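Local coordinates for protein aerobactin synthase IucA (Klebsiella pneumoniae subsp. pneumoniae, PDB 5JM8) that probably catalyses the ATP-dependent joining of citrate to N-epsilon-acetyl-N-epsilon-hydroxylysine on the way to the siderophore aerobactin, at residues 216-219 against 220-223. Residues are numbered along the deposited sequence; the frame is centred on the assembly and turned at random.
Sequences ELSD and NQWL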
# COMPACT_ATOMS: atom_id res chain seq x y z
N GLU A 216 7.99 -28.10 -14.12
CA GLU A 216 7.82 -28.66 -15.46
C GLU A 216 8.74 -28.00 -16.49
O GLU A 216 8.63 -28.26 -17.68
CB GLU A 216 6.37 -28.52 -15.91
CG GLU A 216 5.40 -29.41 -15.14
CD GLU A 216 5.65 -30.88 -15.37
OE1 GLU A 216 6.29 -31.23 -16.39
OE2 GLU A 216 5.20 -31.70 -14.54
N LEU A 217 9.64 -27.14 -16.02
CA LEU A 217 10.53 -26.41 -16.92
C LEU A 217 11.87 -27.13 -17.07
O LEU A 217 12.53 -27.44 -16.08
CB LEU A 217 10.75 -24.98 -16.41
CG LEU A 217 11.60 -24.07 -17.30
CD1 LEU A 217 10.93 -23.81 -18.64
CD2 LEU A 217 11.89 -22.75 -16.59
N SER A 218 12.26 -27.40 -18.31
CA SER A 218 13.55 -28.02 -18.59
C SER A 218 14.12 -27.50 -19.90
O SER A 218 13.51 -26.66 -20.56
CB SER A 218 13.41 -29.54 -18.64
OG SER A 218 12.85 -29.96 -19.87
N ASP A 219 15.30 -28.00 -20.27
CA ASP A 219 15.98 -27.55 -21.47
C ASP A 219 15.12 -27.77 -22.71
O ASP A 219 15.04 -26.90 -23.57
CB ASP A 219 17.31 -28.28 -21.65
CG ASP A 219 18.32 -27.93 -20.58
OD1 ASP A 219 18.21 -26.83 -20.00
OD2 ASP A 219 19.23 -28.74 -20.32
N ASN A 220 14.47 -28.92 -22.77
CA ASN A 220 13.67 -29.28 -23.93
C ASN A 220 12.20 -28.95 -23.75
O ASN A 220 11.51 -28.61 -24.71
CB ASN A 220 13.84 -30.76 -24.24
CG ASN A 220 15.26 -31.13 -24.61
OD1 ASN A 220 15.99 -30.32 -25.18
ND2 ASN A 220 15.67 -32.35 -24.27
N GLN A 221 11.74 -29.03 -22.51
CA GLN A 221 10.33 -28.84 -22.19
C GLN A 221 10.08 -27.45 -21.60
O GLN A 221 10.55 -27.15 -20.50
CB GLN A 221 9.85 -29.95 -21.25
CG GLN A 221 8.53 -29.67 -20.55
CD GLN A 221 8.04 -30.84 -19.72
OE1 GLN A 221 7.11 -31.54 -20.11
NE2 GLN A 221 8.64 -31.05 -18.55
N TRP A 222 9.34 -26.62 -22.33
CA TRP A 222 9.08 -25.24 -21.94
C TRP A 222 7.62 -25.02 -21.54
O TRP A 222 6.73 -25.71 -22.02
CB TRP A 222 9.43 -24.28 -23.08
CG TRP A 222 10.85 -24.38 -23.55
CD1 TRP A 222 11.86 -25.12 -23.00
CD2 TRP A 222 11.42 -23.70 -24.67
NE1 TRP A 222 13.02 -24.95 -23.71
CE2 TRP A 222 12.78 -24.08 -24.75
CE3 TRP A 222 10.92 -22.81 -25.63
CZ2 TRP A 222 13.63 -23.60 -25.73
CZ3 TRP A 222 11.77 -22.34 -26.61
CH2 TRP A 222 13.11 -22.74 -26.65
N LEU A 223 7.40 -24.04 -20.68
CA LEU A 223 6.05 -23.64 -20.28
C LEU A 223 5.49 -22.66 -21.30
O LEU A 223 6.16 -21.70 -21.70
CB LEU A 223 6.06 -23.02 -18.89
CG LEU A 223 6.53 -23.94 -17.76
CD1 LEU A 223 6.66 -23.16 -16.46
CD2 LEU A 223 5.58 -25.12 -17.59
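The Q221 side chain reaches back and crosses that of E216 at a slant, across a type I beta turn, S218-D219-N220-Q221, that leads into strand 221-226, outermost within this chain in a three-stranded antiparallel sheet. Its CG lies anti to the backbone N (chi1 164°) and the chain stays extended beyond it, which carries the amide to the E216 main chain: Q221 NE2 is 2.9 Å from E216 O and 3.2 Å from E216 OE1. The E216 carboxylate and the amide are turned 73° against each other. A long amide suits this place because its NH2 can lie near two oxygens at once; the carboxylate's other oxygen, OE2, forms a salt bridge with K250, while E216 CB packs on L223 CD2.

The turn itself is held by S218. S218 N donates to Q221 O (2.8 Å), and the short hydroxyl S218 OG accepts from Q221 N at 3.0 Å. D219 turns its side chain outward to the subunit interface, where OD1 bonds Q199 of the second subunit. Its carbonyl instead joins the turn to the next strand residue: W222 NE1 donates to D219 O (2.8 Å), approaching 55° above the carbonyl plane. S218 O lies at the indole edge, 3.3 Å from W222 CD1.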